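Local atomic coordinates of uncharacterized protein lp_2664 (Lactobacillus plantarum WCFS1, PDB entry 2PJQ), a protein that is of unknown function but carries an HD domain, so it may act as a metal-dependent phosphohydrolase. Residues Ile15-Tyr18 / Ala19-Leu23; Ser28-Gly31 / Arg32-Gln36; Ile82-Leu85 / Asn86-Val90. All blocks are in the same frame, centred on the assembly; numbering follows the deposited sequence.

Overall arrangement
Each chain of this two-subunit, all-helical protein illustrates how a helix is begun, run and ended by contacts between near neighbours in sequence. Contact 1 comes first and lies near the C-terminal end of helix 9-22; contact 2 follows as the loop leading into the start of helix 32-49; contact 3 finishes helix 74-87. The centres of contacts 1 and 2 are about 11 Å apart and those of 1 and 3 about 13 Å, and both pairs touch, through Leu-23 on Leu-35 and Tyr-18 on Gln-84. Contacts 2 and 3, about 23 Å apart between centres, do not meet. Helix 9-22 thus bridges the putative HD site at contact 2 and the peripheral helix end of contact 3.

Contact 1: Ile15-Tyr18 / Ala19-Leu23; sequences IQTY and ALQKL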
loop_
_atom_site.group_PDB
_atom_site.type_symbol
_atom_site.label_atom_id
_atom_site.label_comp_id
_atom_site.label_asym_id
_atom_site.label_seq_id
_atom_site.Cartn_x
_atom_site.Cartn_y
_atom_site.Cartn_z
ATOM N N ILE B 15 30.082 -1.074 4.632
ATOM C CA ILE B 15 28.804 -1.401 5.247
ATOM C C ILE B 15 27.656 -0.921 4.379
ATOM O O ILE B 15 26.618 -1.595 4.280
ATOM C CB ILE B 15 28.669 -0.735 6.641
ATOM C CG1 ILE B 15 29.706 -1.321 7.591
ATOM C CG2 ILE B 15 27.264 -0.943 7.200
ATOM C CD1 ILE B 15 29.822 -0.576 8.850
ATOM N N GLN B 16 27.837 0.259 3.775
ATOM C CA GLN B 16 26.808 0.839 2.909
ATOM C C GLN B 16 26.636 -0.127 1.746
ATOM O O GLN B 16 25.514 -0.563 1.422
ATOM C CB GLN B 16 27.251 2.195 2.370
ATOM C CG GLN B 16 26.176 2.897 1.536
ATOM C CD GLN B 16 26.698 4.126 0.791
ATOM O OE1 GLN B 16 27.506 4.907 1.313
ATOM N NE2 GLN B 16 26.226 4.306 -0.431
ATOM N N THR B 17 27.771 -0.466 1.141
ATOM C CA THR B 17 27.788 -1.375 0.022
ATOM C C THR B 17 27.122 -2.648 0.441
ATOM O O THR B 17 26.250 -3.148 -0.256
ATOM C CB THR B 17 29.206 -1.725 -0.432
ATOM O OG1 THR B 17 29.936 -0.531 -0.689
ATOM C CG2 THR B 17 29.167 -2.541 -1.707
ATOM N N TYR B 18 27.524 -3.183 1.582
ATOM C CA TYR B 18 26.925 -4.420 2.042
ATOM C C TYR B 18 25.403 -4.313 2.165
ATOM O O TYR B 18 24.654 -5.151 1.640
ATOM C CB TYR B 18 27.517 -4.827 3.384
ATOM C CG TYR B 18 27.051 -6.186 3.826
ATOM C CD1 TYR B 18 27.481 -7.341 3.166
ATOM C CD2 TYR B 18 26.124 -6.316 4.856
ATOM C CE1 TYR B 18 26.998 -8.585 3.511
ATOM C CE2 TYR B 18 25.629 -7.563 5.213
ATOM C CZ TYR B 18 26.070 -8.692 4.533
ATOM O OH TYR B 18 25.541 -9.911 4.868
ATOM N N ALA B 19 24.959 -3.273 2.862
ATOM C CA ALA B 19 23.543 -3.043 3.084
ATOM C C ALA B 19 22.743 -3.015 1.786
ATOM O O ALA B 19 21.845 -3.834 1.584
ATOM C CB ALA B 19 23.355 -1.744 3.830
ATOM N N LEU B 20 23.057 -2.065 0.909
ATOM C CA LEU B 20 22.342 -1.947 -0.360
ATOM C C LEU B 20 22.303 -3.254 -1.173
ATOM O O LEU B 20 21.309 -3.544 -1.828
ATOM C CB LEU B 20 22.940 -0.811 -1.199
ATOM C CG LEU B 20 22.871 0.573 -0.542
ATOM C CD1 LEU B 20 23.756 1.531 -1.279
ATOM C CD2 LEU B 20 21.449 1.074 -0.515
ATOM N N GLN B 21 23.361 -4.052 -1.150
ATOM C CA GLN B 21 23.311 -5.306 -1.896
ATOM C C GLN B 21 22.257 -6.249 -1.313
ATOM O O GLN B 21 21.381 -6.725 -2.029
ATOM C CB GLN B 21 24.675 -6.001 -1.896
ATOM C CG GLN B 21 25.373 -5.935 -3.233
ATOM C CD GLN B 21 25.879 -4.537 -3.560
ATOM O OE1 GLN B 21 25.259 -3.530 -3.179
ATOM N NE2 GLN B 21 27.004 -4.465 -4.281
ATOM N N LYS B 22 22.337 -6.502 -0.011
ATOM C CA LYS B 22 21.408 -7.399 0.657
ATOM C C LYS B 22 19.956 -6.969 0.589
ATOM O O LYS B 22 19.058 -7.770 0.869
ATOM C CB LYS B 22 21.798 -7.579 2.129
ATOM C CG LYS B 22 23.013 -8.449 2.359
ATOM C CD LYS B 22 22.747 -9.885 1.960
ATOM C CE LYS B 22 24.001 -10.717 2.115
ATOM N NZ LYS B 22 23.679 -12.164 2.306
ATOM N N LEU B 23 19.710 -5.708 0.239
ATOM C CA LEU B 23 18.330 -5.236 0.156
ATOM C C LEU B 23 17.847 -4.992 -1.252
ATOM O O LEU B 23 16.849 -4.321 -1.456
ATOM C CB LEU B 23 18.128 -3.980 1.000
ATOM C CG LEU B 23 18.144 -4.317 2.485
ATOM C CD1 LEU B 23 18.033 -3.042 3.289
ATOM C CD2 LEU B 23 17.011 -5.273 2.812
#
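Lys-22 lays its aliphatic chain across the ring of Tyr-18, one helical turn earlier, in a CH-pi contact. The CG atom of Lys-22 stands 4.1 Å from the centroid of the Tyr-18 ring, 25° off the ring normal, which places it over one face but shifted toward the rim. Farther out, the CE atom of Lys-22 passes near the phenol end, 3.8 Å from CZ of Tyr-18. Two torsions bring this about: the Tyr-18 ring is carried anti to the backbone N (chi1 -173°), and the Lys-22 chain bends at its second torsion instead of running straight out. CG thereby lies over part of one face and CE beside the phenol end, while the ammonium group continues past the ring, where Asp-80 offers NZ a long, weak ion pair.

On another side of the helix Gln-16 and Leu-20 run alongside each other, pointing the same way, with NE2 of Gln-16 3.8 Å from CD1 of Leu-20. Thr-17 and Gln-21 make a similar i to i+4 pair, although the hydroxyl of Thr-17 turns back to hydrogen-bond the carbonyl oxygen of Thr-13. Beneath these pairs the backbone supplies the regular alpha-helical pattern: Ala-19 N bonds to Ile-15 O at 2.8 Å, and Leu-20 N to Gln-16 O and Lys-22 N to Tyr-18 O follow suit. Leu-23 leaves helical geometry, and there the helix gives way to the following loop.

Three helices receive side chains from these two turns. Ile-15 packs on Ala-58, Trp-61 and Leu-62 of helix 53-62, Leu-20 leans on Arg-32 of helix 32-49, and Tyr-18 rests against Asp-80 and Leu-81 of helix 74-87.

Contact 2: Ser28-Gly31 / Arg32-Gln36; sequences SGHG and RDHLQ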
loop_
_atom_site.group_PDB
_atom_site.type_symbol
_atom_site.label_atom_id
_atom_site.label_comp_id
_atom_site.label_asym_id
_atom_site.label_seq_id
_atom_site.Cartn_x
_atom_site.Cartn_y
_atom_site.Cartn_z
ATOM N N SER B 28 9.293 -4.833 -0.231
ATOM C CA SER B 28 8.498 -4.816 0.999
ATOM C C SER B 28 8.461 -3.407 1.575
ATOM O O SER B 28 7.733 -3.140 2.531
ATOM C CB SER B 28 9.083 -5.763 2.044
ATOM O OG SER B 28 10.342 -5.307 2.494
ATOM N N GLY B 29 9.247 -2.514 0.976
ATOM C CA GLY B 29 9.301 -1.144 1.437
ATOM C C GLY B 29 10.522 -0.938 2.311
ATOM O O GLY B 29 10.499 -0.204 3.304
ATOM N N HIS B 30 11.608 -1.596 1.946
ATOM C CA HIS B 30 12.829 -1.490 2.725
ATOM C C HIS B 30 14.027 -1.612 1.790
ATOM O O HIS B 30 15.070 -2.155 2.158
ATOM C CB HIS B 30 12.860 -2.598 3.785
ATOM C CG HIS B 30 11.667 -2.597 4.691
ATOM N ND1 HIS B 30 11.644 -1.925 5.895
ATOM C CD2 HIS B 30 10.437 -3.139 4.541
ATOM C CE1 HIS B 30 10.450 -2.050 6.444
ATOM N NE2 HIS B 30 9.698 -2.781 5.642
ATOM N N GLY B 31 13.859 -1.093 0.579
ATOM C CA GLY B 31 14.911 -1.145 -0.412
ATOM C C GLY B 31 15.791 0.079 -0.333
ATOM O O GLY B 31 15.781 0.795 0.663
ATOM N N ARG B 32 16.531 0.331 -1.404
ATOM C CA ARG B 32 17.470 1.437 -1.457
ATOM C C ARG B 32 16.969 2.855 -1.164
ATOM O O ARG B 32 17.703 3.632 -0.562
ATOM C CB ARG B 32 18.235 1.367 -2.785
ATOM C CG ARG B 32 19.256 0.213 -2.790
ATOM C CD ARG B 32 19.386 -0.475 -4.147
ATOM N NE ARG B 32 20.732 -0.411 -4.726
ATOM C CZ ARG B 32 21.381 0.717 -5.029
ATOM N NH1 ARG B 32 20.829 1.914 -4.804
ATOM N NH2 ARG B 32 22.583 0.643 -5.585
ATOM N N ASP B 33 15.745 3.208 -1.558
ATOM C CA ASP B 33 15.240 4.557 -1.268
ATOM C C ASP B 33 15.067 4.736 0.249
ATOM O O ASP B 33 15.552 5.720 0.834
ATOM C CB ASP B 33 13.913 4.796 -1.997
ATOM C CG ASP B 33 14.083 4.858 -3.514
ATOM O OD1 ASP B 33 14.781 5.771 -3.985
ATOM O OD2 ASP B 33 13.523 3.998 -4.240
ATOM N N HIS B 34 14.377 3.777 0.869
ATOM C CA HIS B 34 14.151 3.755 2.318
ATOM C C HIS B 34 15.503 3.972 2.986
ATOM O O HIS B 34 15.707 4.945 3.703
ATOM C CB HIS B 34 13.579 2.392 2.733
ATOM C CG HIS B 34 13.607 2.120 4.216
ATOM N ND1 HIS B 34 12.841 2.819 5.125
ATOM C CD2 HIS B 34 14.255 1.164 4.931
ATOM C CE1 HIS B 34 13.014 2.302 6.328
ATOM N NE2 HIS B 34 13.865 1.295 6.237
ATOM N N LEU B 35 16.428 3.062 2.707
ATOM C CA LEU B 35 17.782 3.114 3.248
ATOM C C LEU B 35 18.474 4.457 3.094
ATOM O O LEU B 35 19.159 4.910 4.007
ATOM C CB LEU B 35 18.639 2.043 2.584
ATOM C CG LEU B 35 18.192 0.631 2.927
ATOM C CD1 LEU B 35 19.000 -0.365 2.096
ATOM C CD2 LEU B 35 18.349 0.398 4.432
ATOM N N GLN B 36 18.298 5.083 1.936
ATOM C CA GLN B 36 18.923 6.370 1.671
ATOM C C GLN B 36 18.230 7.471 2.430
ATOM O O GLN B 36 18.892 8.366 2.948
ATOM C CB GLN B 36 18.901 6.702 0.178
ATOM C CG GLN B 36 19.631 5.714 -0.680
ATOM C CD GLN B 36 20.246 6.367 -1.894
ATOM O OE1 GLN B 36 21.173 7.170 -1.770
ATOM N NE2 GLN B 36 19.729 6.037 -3.080
#
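Gly-29 directs its carbonyl oxygen over one face of the His-34 imidazole, 4.0 Å from CG of His-34, and the same oxygen has a weak hydrogen bond from Arg-140. Its positive phi, 99°, suits glycine, since a side chain would be pressed against the preceding carbonyl. His-30 comes next and turns the edge of its ring toward the face of His-34 in a T-shaped pair, centroids 5.2 Å apart and planes at 78°. The ring of His-34 reaches back to it because CG lies anti to the backbone N (chi1 166°). Gly-31 occupies the N-cap position; its carbonyl oxygen accepts a nearly straight bond from Leu-35 N at 3.1 Å, the first turn of helix 32-49, and CD1 of Leu-35 packs beside that oxygen at 3.7 Å.

Both nitrogens of His-34 are engaged, ND1 by Asp-131 and NE2, weakly, by Asp-64, so its ring is held from several directions. His-34, His-63, Asp-64 and Asp-128 converge as in the metal-binding signature of HD domains. No metal is bound to them here, but the chemistry is consistent with a histidine pre-positioned as a ligand.

Contact 3: Ile82-Leu85 / Asn86-Val90; sequences IVQL and NAQNV
Leu-85 and Val-90 cross at an angle, with CD2 of Leu-85 3.7 Å from CG1 and 3.9 Å from CG2 of Val-90, so that one branch meets both methyls. Val-90 presents CG1 to Leu-85 because that methyl sits between the backbone N and the carbonyl carbon (chi1 76°). Gln-95 of helix 92-102 packs on both Leu-85 and Val-90. Gln-84 and Gln-88 also cross, each chain bent at its second torsion, and their amide planes stand 42° apart. Replacing Gln-88 with an alanine would probably leave the amide of Gln-84 without its neighbour and open a gap beside Ala-14 of helix 9-22. Ile-82 and Asn-86, by contrast, lie alongside each other, pointing the same way.

The backbone explains why the chain turns here. Ala-87 N still bonds helically to Val-83 O at 2.9 Å. Then Asn-89 adopts positive phi, Asn-89 N reaches Asn-86 O at 2.8 Å, and Val-90 N reaches back to Leu-85 O at 3.2 Å. Those two bonds, with the positive phi at Asn-89 and the apolar Leu-85 to Val-90 contact, mark a Schellman motif that ends helix 74-87.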
loop_
_atom_site.group_PDB
_atom_site.type_symbol
_atom_site.label_atom_id
_atom_site.label_comp_id
_atom_site.label_asym_id
_atom_site.label_seq_id
_atom_site.Cartn_x
_atom_site.Cartn_y
_atom_site.Cartn_z
ATOM N N ILE B 82 28.122 -10.528 10.435
ATOM C CA ILE B 82 29.404 -10.607 11.137
ATOM C C ILE B 82 30.496 -10.951 10.120
ATOM O O ILE B 82 31.550 -10.319 10.082
ATOM C CB ILE B 82 29.404 -11.676 12.282
ATOM C CG1 ILE B 82 28.547 -11.217 13.470
ATOM C CG2 ILE B 82 30.803 -11.854 12.817
ATOM C CD1 ILE B 82 27.080 -11.122 13.175
ATOM N N VAL B 83 30.232 -11.953 9.294
ATOM C CA VAL B 83 31.186 -12.350 8.274
ATOM C C VAL B 83 31.620 -11.085 7.553
ATOM O O VAL B 83 32.791 -10.924 7.231
ATOM C CB VAL B 83 30.546 -13.378 7.280
ATOM C CG1 VAL B 83 31.466 -13.654 6.101
ATOM C CG2 VAL B 83 30.274 -14.691 8.019
ATOM N N GLN B 84 30.687 -10.164 7.336
ATOM C CA GLN B 84 31.013 -8.908 6.660
ATOM C C GLN B 84 31.806 -7.949 7.563
ATOM O O GLN B 84 32.863 -7.439 7.188
ATOM C CB GLN B 84 29.739 -8.210 6.174
ATOM C CG GLN B 84 30.008 -6.863 5.496
ATOM C CD GLN B 84 31.059 -6.973 4.391
ATOM O OE1 GLN B 84 31.129 -7.992 3.703
ATOM N NE2 GLN B 84 31.872 -5.924 4.216
ATOM N N LEU B 85 31.283 -7.683 8.748
ATOM C CA LEU B 85 31.985 -6.799 9.650
ATOM C C LEU B 85 33.363 -7.371 9.924
ATOM O O LEU B 85 34.338 -6.618 10.007
ATOM C CB LEU B 85 31.213 -6.646 10.946
ATOM C CG LEU B 85 29.953 -5.789 10.854
ATOM C CD1 LEU B 85 29.019 -6.196 11.995
ATOM C CD2 LEU B 85 30.313 -4.296 10.908
ATOM N N ASN B 86 33.464 -8.693 10.065
ATOM C CA ASN B 86 34.785 -9.277 10.298
ATOM C C ASN B 86 35.672 -9.050 9.084
ATOM O O ASN B 86 36.798 -8.588 9.223
ATOM C CB ASN B 86 34.712 -10.767 10.611
ATOM C CG ASN B 86 34.652 -11.038 12.097
ATOM O OD1 ASN B 86 35.432 -10.487 12.865
ATOM N ND2 ASN B 86 33.730 -11.893 12.509
ATOM N N ALA B 87 35.159 -9.348 7.895
ATOM C CA ALA B 87 35.938 -9.145 6.684
ATOM C C ALA B 87 36.388 -7.687 6.546
ATOM O O ALA B 87 37.274 -7.402 5.747
ATOM C CB ALA B 87 35.132 -9.545 5.488
ATOM N N GLN B 88 35.786 -6.775 7.319
ATOM C CA GLN B 88 36.141 -5.352 7.264
ATOM C C GLN B 88 36.949 -4.877 8.482
ATOM O O GLN B 88 37.100 -3.671 8.713
ATOM C CB GLN B 88 34.882 -4.477 7.133
ATOM C CG GLN B 88 34.102 -4.647 5.840
ATOM C CD GLN B 88 34.966 -4.450 4.598
ATOM O OE1 GLN B 88 36.051 -3.874 4.666
ATOM N NE2 GLN B 88 34.472 -4.915 3.453
ATOM N N ASN B 89 37.459 -5.828 9.259
ATOM C CA ASN B 89 38.255 -5.522 10.439
ATOM C C ASN B 89 37.580 -4.527 11.363
ATOM O O ASN B 89 38.256 -3.709 11.996
ATOM C CB ASN B 89 39.627 -4.969 10.050
ATOM C CG ASN B 89 40.323 -5.797 8.971
ATOM O OD1 ASN B 89 40.419 -7.028 9.064
ATOM N ND2 ASN B 89 40.831 -5.111 7.939
ATOM N N VAL B 90 36.257 -4.571 11.441
ATOM C CA VAL B 90 35.565 -3.662 12.342
ATOM C C VAL B 90 35.963 -4.183 13.739
ATOM O O VAL B 90 35.937 -5.389 13.974
ATOM C CB VAL B 90 34.030 -3.740 12.119
ATOM C CG1 VAL B 90 33.492 -4.987 12.750
ATOM C CG2 VAL B 90 33.343 -2.550 12.702
#